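Local coordinates for protein CRISPR-associated endonuclease Cas9 (Campylobacter jejuni subsp. jejuni serotype O:2, PDB 5X2H) that cleaves double-stranded target DNA under the direction of a guide RNA, as part of an adaptive immune system against mobile genetic elements, at residues 106-111 against 175-180; 132-137 against 189-194; 156-161 against 169-174. All coordinates share one frame; numbering follows the deposited sequence.

Interaction 1 (106-111 against 175-180). With nucleotides of chain B.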
# COMPACT_ATOMS: atom_id res chain seq x y z
N SER A 106 34.76 -24.83 -0.89
CA SER A 106 33.63 -24.04 -0.41
C SER A 106 34.11 -22.88 0.45
O SER A 106 35.18 -22.96 1.08
CB SER A 106 32.68 -24.92 0.39
OG SER A 106 33.25 -25.27 1.64
N PRO A 107 33.34 -21.79 0.52
CA PRO A 107 33.71 -20.70 1.43
C PRO A 107 33.66 -21.10 2.89
O PRO A 107 34.35 -20.49 3.72
CB PRO A 107 32.68 -19.60 1.11
CG PRO A 107 32.10 -19.98 -0.21
CD PRO A 107 32.14 -21.47 -0.26
N TYR A 108 32.85 -22.11 3.24
CA TYR A 108 32.79 -22.56 4.62
C TYR A 108 34.11 -23.22 5.03
O TYR A 108 34.55 -23.06 6.18
CB TYR A 108 31.62 -23.53 4.81
CG TYR A 108 30.29 -22.90 4.47
CD1 TYR A 108 29.66 -22.05 5.36
CD2 TYR A 108 29.67 -23.16 3.26
CE1 TYR A 108 28.44 -21.46 5.06
CE2 TYR A 108 28.45 -22.58 2.94
CZ TYR A 108 27.84 -21.74 3.85
OH TYR A 108 26.63 -21.17 3.53
N GLU A 109 34.75 -23.95 4.12
CA GLU A 109 36.06 -24.51 4.42
C GLU A 109 37.13 -23.43 4.40
O GLU A 109 38.05 -23.43 5.23
CB GLU A 109 36.41 -25.63 3.45
CG GLU A 109 37.79 -26.22 3.69
CD GLU A 109 38.00 -27.55 2.98
OE1 GLU A 109 37.21 -27.87 2.07
OE2 GLU A 109 38.96 -28.26 3.34
N LEU A 110 37.03 -22.49 3.46
CA LEU A 110 37.99 -21.39 3.41
C LEU A 110 37.92 -20.55 4.68
O LEU A 110 38.95 -20.09 5.18
CB LEU A 110 37.73 -20.52 2.18
CG LEU A 110 38.04 -21.13 0.81
CD1 LEU A 110 37.84 -20.09 -0.28
CD2 LEU A 110 39.45 -21.69 0.77
N ARG A 111 36.71 -20.34 5.21
CA ARG A 111 36.55 -19.55 6.42
C ARG A 111 37.05 -20.29 7.66
O ARG A 111 37.36 -19.64 8.66
CB ARG A 111 35.09 -19.14 6.60
CG ARG A 111 34.66 -18.00 5.68
CD ARG A 111 33.16 -17.96 5.47
NE ARG A 111 32.43 -17.69 6.71
CZ ARG A 111 31.10 -17.65 6.79
NH1 ARG A 111 30.36 -17.85 5.71
NH2 ARG A 111 30.52 -17.40 7.95
N GLU A 175 29.43 -28.11 11.93
CA GLU A 175 28.16 -28.65 12.40
C GLU A 175 27.23 -29.07 11.26
O GLU A 175 26.44 -30.00 11.44
CB GLU A 175 27.44 -27.62 13.28
CG GLU A 175 28.07 -27.42 14.64
CD GLU A 175 27.79 -28.57 15.59
OE1 GLU A 175 26.83 -29.32 15.35
OE2 GLU A 175 28.54 -28.71 16.58
N TYR A 176 27.32 -28.42 10.11
CA TYR A 176 26.34 -28.69 9.06
C TYR A 176 26.95 -28.98 7.70
O TYR A 176 26.41 -29.82 6.97
CB TYR A 176 25.36 -27.51 8.95
CG TYR A 176 24.69 -27.15 10.25
CD1 TYR A 176 23.77 -28.01 10.84
CD2 TYR A 176 24.98 -25.96 10.90
CE1 TYR A 176 23.15 -27.69 12.04
CE2 TYR A 176 24.37 -25.63 12.10
CZ TYR A 176 23.46 -26.50 12.66
OH TYR A 176 22.85 -26.17 13.85
N PHE A 177 28.05 -28.32 7.33
CA PHE A 177 28.54 -28.42 5.96
C PHE A 177 28.97 -29.84 5.63
O PHE A 177 29.90 -30.38 6.23
CB PHE A 177 29.71 -27.46 5.74
CG PHE A 177 30.29 -27.56 4.36
CD1 PHE A 177 29.63 -27.01 3.27
CD2 PHE A 177 31.49 -28.23 4.14
CE1 PHE A 177 30.16 -27.11 2.00
CE2 PHE A 177 32.02 -28.34 2.87
CZ PHE A 177 31.36 -27.78 1.80
N GLN A 178 28.27 -30.44 4.65
CA GLN A 178 28.55 -31.80 4.19
C GLN A 178 28.56 -32.79 5.34
O GLN A 178 29.36 -33.73 5.38
CB GLN A 178 29.86 -31.86 3.39
CG GLN A 178 29.78 -31.13 2.06
CD GLN A 178 30.99 -31.39 1.18
OE1 GLN A 178 31.99 -31.96 1.63
NE2 GLN A 178 30.90 -30.97 -0.08
N LYS A 179 27.66 -32.59 6.29
CA LYS A 179 27.42 -33.53 7.37
C LYS A 179 26.08 -34.22 7.13
O LYS A 179 25.11 -33.58 6.71
CB LYS A 179 27.42 -32.83 8.74
CG LYS A 179 28.74 -32.17 9.09
CD LYS A 179 29.86 -33.19 9.20
CE LYS A 179 31.19 -32.53 9.54
NZ LYS A 179 31.63 -31.57 8.49
N PHE A 180 26.03 -35.52 7.38
CA PHE A 180 24.83 -36.29 7.07
C PHE A 180 23.82 -36.20 8.21
O PHE A 180 24.17 -36.30 9.39
CB PHE A 180 25.20 -37.75 6.80
CG PHE A 180 25.99 -37.94 5.54
CD1 PHE A 180 25.41 -37.70 4.31
CD2 PHE A 180 27.31 -38.36 5.59
CE1 PHE A 180 26.13 -37.87 3.14
CE2 PHE A 180 28.04 -38.54 4.43
CZ PHE A 180 27.45 -38.29 3.20
P A B 44 26.35 -21.54 -0.13
OP1 A B 44 26.56 -20.62 1.02
OP2 A B 44 24.98 -21.76 -0.65
O5' A B 44 27.25 -21.02 -1.35
C5' A B 44 28.65 -20.88 -1.20
C4' A B 44 29.32 -20.68 -2.54
O4' A B 44 29.08 -21.83 -3.40
C3' A B 44 28.82 -19.50 -3.35
O3' A B 44 29.42 -18.29 -2.94
C2' A B 44 29.16 -19.90 -4.78
O2' A B 44 30.53 -19.62 -5.07
C1' A B 44 28.97 -21.41 -4.74
N9 A B 44 27.66 -21.84 -5.27
C8 A B 44 26.54 -22.22 -4.57
N7 A B 44 25.53 -22.56 -5.33
C5 A B 44 26.01 -22.41 -6.62
C6 A B 44 25.42 -22.62 -7.88
N6 A B 44 24.17 -23.04 -8.06
N1 A B 44 26.18 -22.37 -8.98
C2 A B 44 27.44 -21.95 -8.80
N3 A B 44 28.10 -21.72 -7.67
C4 A B 44 27.32 -21.97 -6.60
P U B 28 34.15 -31.15 -8.31
OP1 U B 28 35.59 -31.50 -8.21
OP2 U B 28 33.26 -31.92 -9.21
O5' U B 28 33.54 -31.22 -6.84
C5' U B 28 34.24 -30.67 -5.73
C4' U B 28 33.48 -30.90 -4.44
O4' U B 28 32.21 -30.20 -4.48
C3' U B 28 33.09 -32.34 -4.16
O3' U B 28 34.15 -33.11 -3.60
C2' U B 28 31.89 -32.19 -3.24
O2' U B 28 32.31 -31.88 -1.91
C1' U B 28 31.22 -30.95 -3.83
N1 U B 28 30.17 -31.32 -4.81
C2 U B 28 28.94 -31.74 -4.33
O2 U B 28 28.68 -31.83 -3.14
N3 U B 28 28.02 -32.06 -5.30
C4 U B 28 28.20 -32.00 -6.66
O4 U B 28 27.27 -32.32 -7.41
C5 U B 28 29.49 -31.56 -7.08
C6 U B 28 30.41 -31.24 -6.16
P U B 43 23.26 -26.09 1.18
OP1 U B 43 23.21 -25.41 2.50
OP2 U B 43 22.16 -25.89 0.20
O5' U B 43 24.61 -25.66 0.45
C5' U B 43 25.86 -25.83 1.10
C4' U B 43 27.00 -25.41 0.20
O4' U B 43 27.19 -26.39 -0.86
C3' U B 43 26.80 -24.10 -0.55
O3' U B 43 27.02 -22.96 0.26
C2' U B 43 27.79 -24.25 -1.69
O2' U B 43 29.12 -24.04 -1.23
C1' U B 43 27.63 -25.73 -2.03
N1 U B 43 26.63 -25.94 -3.11
C2 U B 43 27.04 -25.68 -4.40
O2 U B 43 28.16 -25.29 -4.68
N3 U B 43 26.08 -25.88 -5.36
C4 U B 43 24.79 -26.32 -5.16
O4 U B 43 24.04 -26.46 -6.13
C5 U B 43 24.44 -26.57 -3.79
C6 U B 43 25.36 -26.37 -2.84
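Tyr108, near the start of helix 107-113, lays its side chain across the ring of Phe177 on its way to the RNA, a worked example of how an aromatic residue can serve the packing of the protein and a nucleic acid at once. Its CB sits over one face of the phenyl ring. With CG beside the backbone N and anti to the carbonyl carbon (chi1 -59°), the ring leaves the helix toward chain B. CD2 touches Phe177 CD1 at 3.9 Å, and the two ring planes, 32° apart with centroids separated by 5.7 Å, form neither a stack nor an edge-to-face pair. Farther out, CE2 brings the ring edge to within 3.1 Å of O3' of U43 of chain B. At the tip, OH donates a hydrogen bond of 2.6 Å to OP1 of A44 of chain B, the next nucleotide. Ser106 takes up the outer end of Phe177: its OG comes closest, obliquely, 3.1 Å from Phe177 CZ, with CB next at 3.5 Å. Ser106 is the N-cap of the helix, and the same OG accepts from Glu109 N at 3.2 Å. Phe177 belongs to a type II turn, Tyr176 to Lys179, that follows helix 168-175, in what is probably the recognition (REC) lobe of Cas9. Around the pair, Leu172 and Val190 add apolar contacts to the Tyr108 ring, and His130 meets it edge-to-face. Packing against Phe177 and these neighbours probably helps to set where the phenol lies, and its hydroxyl meets the RNA by a bond that reads a phosphate and not a base.

Interaction 2 (132-137 against 189-194). With nucleotides of chain B.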
# COMPACT_ATOMS: atom_id res chain seq x y z
N ALA A 132 29.61 -11.19 2.90
CA ALA A 132 28.91 -9.94 2.62
C ALA A 132 27.58 -10.16 1.90
O ALA A 132 26.66 -9.35 2.06
CB ALA A 132 29.80 -9.02 1.80
N LYS A 133 27.47 -11.22 1.09
CA LYS A 133 26.24 -11.43 0.34
C LYS A 133 25.07 -11.73 1.26
O LYS A 133 23.95 -11.25 1.04
CB LYS A 133 26.42 -12.56 -0.68
CG LYS A 133 25.16 -12.84 -1.48
CD LYS A 133 25.44 -13.64 -2.74
CE LYS A 133 24.19 -13.70 -3.61
NZ LYS A 133 24.34 -14.64 -4.75
N ARG A 134 25.30 -12.53 2.31
CA ARG A 134 24.27 -12.86 3.30
C ARG A 134 24.85 -12.52 4.67
O ARG A 134 25.38 -13.38 5.38
CB ARG A 134 23.85 -14.33 3.20
CG ARG A 134 22.94 -14.60 2.00
CD ARG A 134 22.67 -16.08 1.80
NE ARG A 134 23.88 -16.81 1.42
CZ ARG A 134 24.37 -16.84 0.18
NH1 ARG A 134 23.76 -16.20 -0.80
NH2 ARG A 134 25.48 -17.53 -0.07
N ARG A 135 24.75 -11.24 5.04
CA ARG A 135 25.39 -10.73 6.25
C ARG A 135 24.57 -10.95 7.51
O ARG A 135 25.00 -10.53 8.59
CB ARG A 135 25.69 -9.23 6.08
CG ARG A 135 24.49 -8.38 5.72
CD ARG A 135 24.88 -6.92 5.49
NE ARG A 135 23.73 -6.08 5.18
CZ ARG A 135 23.79 -4.78 4.93
NH1 ARG A 135 24.96 -4.15 4.94
NH2 ARG A 135 22.68 -4.10 4.67
N GLY A 136 23.41 -11.60 7.41
CA GLY A 136 22.64 -11.96 8.58
C GLY A 136 21.74 -10.83 9.06
O GLY A 136 21.79 -9.69 8.59
N TYR A 137 20.91 -11.16 10.05
CA TYR A 137 19.92 -10.23 10.56
C TYR A 137 20.53 -9.28 11.58
O TYR A 137 21.27 -9.70 12.48
CB TYR A 137 18.75 -10.99 11.18
CG TYR A 137 17.77 -10.08 11.89
CD1 TYR A 137 16.93 -9.25 11.17
CD2 TYR A 137 17.71 -10.04 13.27
CE1 TYR A 137 16.04 -8.41 11.81
CE2 TYR A 137 16.82 -9.21 13.92
CZ TYR A 137 15.99 -8.40 13.19
OH TYR A 137 15.11 -7.57 13.84
N ASN A 189 21.58 -29.31 5.52
CA ASN A 189 21.58 -27.97 4.95
C ASN A 189 22.38 -27.01 5.82
O ASN A 189 22.28 -27.03 7.05
CB ASN A 189 20.15 -27.45 4.79
CG ASN A 189 19.36 -27.48 6.09
OD1 ASN A 189 19.31 -28.50 6.78
ND2 ASN A 189 18.75 -26.35 6.43
N VAL A 190 23.19 -26.18 5.17
CA VAL A 190 23.79 -25.02 5.83
C VAL A 190 22.92 -23.80 5.65
O VAL A 190 22.59 -23.10 6.62
CB VAL A 190 25.22 -24.77 5.30
CG1 VAL A 190 25.89 -23.68 6.10
CG2 VAL A 190 26.03 -26.04 5.32
N ARG A 191 22.54 -23.52 4.41
CA ARG A 191 21.54 -22.52 4.12
C ARG A 191 20.19 -22.95 4.68
O ARG A 191 19.94 -24.13 4.95
CB ARG A 191 21.42 -22.30 2.61
CG ARG A 191 22.73 -21.93 1.92
CD ARG A 191 23.05 -20.46 2.09
NE ARG A 191 21.96 -19.61 1.61
CZ ARG A 191 21.85 -19.16 0.36
NH1 ARG A 191 22.76 -19.49 -0.54
NH2 ARG A 191 20.82 -18.39 0.02
N ASN A 192 19.30 -21.98 4.85
CA ASN A 192 17.93 -22.31 5.23
C ASN A 192 17.21 -22.98 4.07
O ASN A 192 17.51 -22.74 2.89
CB ASN A 192 17.18 -21.05 5.68
CG ASN A 192 17.46 -20.69 7.12
OD1 ASN A 192 17.65 -21.56 7.97
ND2 ASN A 192 17.49 -19.39 7.41
N LYS A 193 16.26 -23.84 4.40
CA LYS A 193 15.48 -24.56 3.40
C LYS A 193 14.00 -24.46 3.73
O LYS A 193 13.62 -24.48 4.91
CB LYS A 193 15.88 -26.04 3.33
CG LYS A 193 17.35 -26.29 3.02
CD LYS A 193 17.72 -25.84 1.62
CE LYS A 193 19.19 -26.12 1.33
NZ LYS A 193 19.63 -25.55 0.03
N LYS A 194 13.19 -24.34 2.68
CA LYS A 194 11.74 -24.52 2.73
C LYS A 194 11.07 -24.00 4.00
O LYS A 194 10.74 -24.79 4.89
CB LYS A 194 11.41 -26.01 2.57
P C B 20 19.01 -18.33 3.42
OP1 C B 20 20.08 -19.31 3.72
OP2 C B 20 19.19 -17.40 2.27
O5' C B 20 17.66 -19.15 3.21
C5' C B 20 17.13 -19.41 1.92
C4' C B 20 15.63 -19.56 2.00
O4' C B 20 15.01 -18.25 2.02
C3' C B 20 14.95 -20.28 0.84
O3' C B 20 15.01 -21.69 0.98
C2' C B 20 13.53 -19.74 0.90
O2' C B 20 12.78 -20.41 1.91
C1' C B 20 13.76 -18.29 1.37
N1 C B 20 13.78 -17.32 0.25
C2 C B 20 12.59 -17.06 -0.44
O2 C B 20 11.55 -17.65 -0.11
N3 C B 20 12.60 -16.18 -1.46
C4 C B 20 13.72 -15.55 -1.79
N4 C B 20 13.66 -14.68 -2.81
C5 C B 20 14.95 -15.78 -1.11
C6 C B 20 14.93 -16.67 -0.10
P G B 18 20.13 -7.01 3.84
OP1 G B 18 21.60 -7.21 3.75
OP2 G B 18 19.32 -6.86 2.60
O5' G B 18 19.52 -8.22 4.68
C5' G B 18 20.00 -8.48 5.99
C4' G B 18 19.16 -9.51 6.70
O4' G B 18 17.78 -9.05 6.80
C3' G B 18 19.03 -10.86 6.01
O3' G B 18 20.17 -11.68 6.19
C2' G B 18 17.76 -11.42 6.64
O2' G B 18 18.02 -11.88 7.95
C1' G B 18 16.91 -10.16 6.73
N9 G B 18 16.04 -10.02 5.55
C8 G B 18 16.21 -9.21 4.46
N7 G B 18 15.26 -9.35 3.58
C5 G B 18 14.42 -10.32 4.11
C6 G B 18 13.22 -10.89 3.61
O6 G B 18 12.65 -10.63 2.54
N1 G B 18 12.69 -11.84 4.48
C2 G B 18 13.25 -12.20 5.69
N2 G B 18 12.61 -13.14 6.40
N3 G B 18 14.37 -11.68 6.16
C4 G B 18 14.89 -10.75 5.33
P G B 19 20.64 -12.68 5.03
OP1 G B 19 21.86 -13.37 5.53
OP2 G B 19 20.71 -11.95 3.74
O5' G B 19 19.47 -13.75 4.95
C5' G B 19 19.20 -14.59 6.06
C4' G B 19 17.96 -15.43 5.89
O4' G B 19 16.77 -14.60 5.75
C3' G B 19 17.88 -16.33 4.68
O3' G B 19 18.72 -17.47 4.75
C2' G B 19 16.40 -16.67 4.65
O2' G B 19 16.09 -17.60 5.68
C1' G B 19 15.78 -15.32 5.04
N9 G B 19 15.37 -14.57 3.83
C8 G B 19 16.09 -13.66 3.11
N7 G B 19 15.44 -13.20 2.07
C5 G B 19 14.22 -13.87 2.11
C6 G B 19 13.10 -13.79 1.24
O6 G B 19 12.95 -13.09 0.24
N1 G B 19 12.07 -14.65 1.64
C2 G B 19 12.12 -15.47 2.74
N2 G B 19 11.02 -16.22 2.95
N3 G B 19 13.16 -15.55 3.55
C4 G B 19 14.17 -14.72 3.19
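The guanidinium groups of Arg134 and Arg191 lie flat on one another, their planes 3° apart and their centres separated by 3.4 Å. Arg191 NH1 sits over the middle of the Arg134 group, and in return Arg134 NE lies above the centre of Arg191. At its edge, Arg191 meets the phosphate of C20 of chain B nearly in plane: NE donates to OP1 at 2.8 Å and NH2 to OP2 at 2.9 Å, each with an N-H...O angle of 164°. Its side chain turns twice, at the CB-CG and CG-CD bonds, which folds the group back toward the phosphate and across the chain of Arg134, roughly at a right angle. The like charges are probably offset by the phosphates around them: Arg134 NH2 and Arg191 NH1 each form salt bridges with further RNA phosphates, as does Lys133 NZ. Here a stacked arginine pair meets the RNA sugar-phosphate backbone, in the recognition (REC) lobe of Cas9, and it joins the end of helix 121-133 to the loop leading toward helix 203-219. Neighbouring residues follow the RNA strand on both segments. Arg135 donates from NE to OP1 of G18 of chain B at 2.8 Å, while Arg135 NH1 is taken by the carbonyls of Ala236 and Tyr238. Gly136 N reaches OP1 of G19 of chain B at 3.0 Å. On the other segment, Asn192 N gives OP1 of C20 of chain B a second donor beside Arg191 NE, and Asn192 ND2 bonds to the ribose O2' of G19 of chain B at 2.9 Å, a hydroxyl that DNA would lack.

Interaction 3 (156-161 against 169-174)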
# COMPACT_ATOMS: atom_id res chain seq x y z
N LYS A 156 18.65 -16.68 18.72
CA LYS A 156 19.00 -16.96 20.11
C LYS A 156 19.47 -18.40 20.29
O LYS A 156 20.43 -18.66 21.01
CB LYS A 156 17.81 -16.67 21.03
N GLN A 157 18.79 -19.35 19.63
CA GLN A 157 19.22 -20.74 19.69
C GLN A 157 20.60 -20.91 19.05
O GLN A 157 21.44 -21.66 19.56
CB GLN A 157 18.19 -21.64 19.01
N ASN A 158 20.84 -20.23 17.93
CA ASN A 158 22.16 -20.29 17.31
C ASN A 158 23.21 -19.58 18.14
O ASN A 158 24.38 -19.97 18.12
CB ASN A 158 22.10 -19.69 15.90
CG ASN A 158 21.53 -20.66 14.88
OD1 ASN A 158 21.76 -21.86 14.96
ND2 ASN A 158 20.77 -20.13 13.93
N GLU A 159 22.83 -18.53 18.87
CA GLU A 159 23.79 -17.80 19.69
C GLU A 159 24.36 -18.69 20.78
O GLU A 159 25.55 -18.60 21.10
CB GLU A 159 23.14 -16.55 20.28
CG GLU A 159 23.96 -15.88 21.38
CD GLU A 159 23.32 -14.60 21.88
OE1 GLU A 159 23.95 -13.53 21.75
OE2 GLU A 159 22.19 -14.66 22.41
N GLU A 160 23.53 -19.55 21.37
CA GLU A 160 24.00 -20.40 22.45
C GLU A 160 24.96 -21.48 21.94
O GLU A 160 25.96 -21.78 22.59
CB GLU A 160 22.81 -21.03 23.17
CG GLU A 160 21.86 -20.00 23.77
CD GLU A 160 20.67 -20.63 24.47
OE1 GLU A 160 20.65 -21.87 24.62
OE2 GLU A 160 19.75 -19.88 24.87
N LYS A 161 24.66 -22.07 20.78
CA LYS A 161 25.60 -23.00 20.17
C LYS A 161 26.88 -22.31 19.75
O LYS A 161 27.96 -22.92 19.77
CB LYS A 161 24.97 -23.69 18.96
CG LYS A 161 24.13 -24.92 19.27
CD LYS A 161 22.70 -24.55 19.62
CE LYS A 161 21.74 -25.69 19.32
NZ LYS A 161 21.74 -26.03 17.87
N GLY A 169 31.78 -19.09 10.71
CA GLY A 169 32.26 -19.96 9.65
C GLY A 169 32.62 -21.35 10.15
O GLY A 169 32.21 -22.36 9.57
N GLU A 170 33.39 -21.42 11.24
CA GLU A 170 33.75 -22.71 11.81
C GLU A 170 32.51 -23.46 12.28
O GLU A 170 32.40 -24.68 12.11
CB GLU A 170 34.73 -22.53 12.97
CG GLU A 170 35.09 -23.83 13.68
CD GLU A 170 35.91 -23.60 14.94
OE1 GLU A 170 36.01 -22.44 15.38
OE2 GLU A 170 36.44 -24.59 15.48
N TYR A 171 31.55 -22.75 12.87
CA TYR A 171 30.33 -23.37 13.36
C TYR A 171 29.55 -24.03 12.21
O TYR A 171 29.17 -25.20 12.30
CB TYR A 171 29.47 -22.33 14.08
CG TYR A 171 28.05 -22.75 14.37
CD1 TYR A 171 27.77 -23.82 15.20
CD2 TYR A 171 26.98 -22.04 13.84
CE1 TYR A 171 26.46 -24.19 15.48
CE2 TYR A 171 25.67 -22.40 14.11
CZ TYR A 171 25.42 -23.48 14.93
OH TYR A 171 24.12 -23.83 15.20
N LEU A 172 29.33 -23.28 11.13
CA LEU A 172 28.59 -23.84 10.00
C LEU A 172 29.40 -24.93 9.30
O LEU A 172 28.83 -25.92 8.83
CB LEU A 172 28.22 -22.74 9.01
CG LEU A 172 27.26 -21.67 9.54
CD1 LEU A 172 27.00 -20.61 8.48
CD2 LEU A 172 25.96 -22.31 10.01
N TYR A 173 30.72 -24.77 9.23
CA TYR A 173 31.55 -25.73 8.51
C TYR A 173 31.62 -27.06 9.25
O TYR A 173 31.68 -28.13 8.62
CB TYR A 173 32.94 -25.16 8.28
CG TYR A 173 33.93 -26.15 7.72
CD1 TYR A 173 33.83 -26.60 6.41
CD2 TYR A 173 34.98 -26.63 8.50
CE1 TYR A 173 34.73 -27.51 5.90
CE2 TYR A 173 35.89 -27.54 7.99
CZ TYR A 173 35.76 -27.98 6.69
OH TYR A 173 36.66 -28.88 6.17
N LYS A 174 31.63 -27.03 10.58
CA LYS A 174 31.81 -28.24 11.37
C LYS A 174 30.50 -28.89 11.79
O LYS A 174 30.46 -30.10 12.00
CB LYS A 174 32.65 -27.94 12.61
CG LYS A 174 34.12 -27.71 12.32
CD LYS A 174 34.90 -27.51 13.60
CE LYS A 174 36.39 -27.58 13.36
NZ LYS A 174 37.16 -27.22 14.58
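Helices 150-162 and 168-175, successive in the chain and joined by a short linker in what is probably the recognition (REC) lobe of Cas9, come nearest at Lys161 and Tyr171, whose CA atoms are 8.3 Å apart. The tyrosine bridges that separation. Its CG is anti to the backbone N (chi1 167°), a setting that sends the ring from its own helix toward the other. At the tip, Tyr171 OH donates a 3.1 Å hydrogen bond to Asn158 OD1. The oxygen receives it obliquely, the donor lying 30° off the carbonyl plane, and the amide is turned 68° against the phenol ring. Lys161 CB packs obliquely against the ring, 3.8 Å from Tyr171 CE1. The amide is fixed from its other end as well, since Asn158 ND2 bonds to the backbone carbonyls of Glu198 and Cys200, in the loop before helix 203-219. Tyr171 OH has a second partner in the hydroxyl of Tyr176, just past the end of its own helix. This is a case of polar packing between helices: Tyr171 OH meets the amide oxygen, while two backbone carbonyls take the amide nitrogen, and bonds at both ends of the amide should restrict its rotation and tie two helices to the loop before helix 203-219.

Read from the N terminus, the chain passes the first halves of all three contacts, at 106-111, 132-137 and 156-161, before any is closed. Interaction 3 closes first, at 169-174, making the shortest loop, between consecutive helices. Directly afterwards 175-180 returns to 106-111 and closes interaction 1; last, 189-194 reaches 132-137 and closes interaction 2. Interaction 3 is therefore nested within both the others, whereas interactions 1 and 2 cross. Their centres lie 12 to 13 Å apart. The loop before helix 203-219 ties the parts together: Val190 packs on helices 107-113 and 168-175, Arg191 meets the end of helix 121-133 through Arg134, and Glu198 and Cys200 hold helix 150-162 through Asn158.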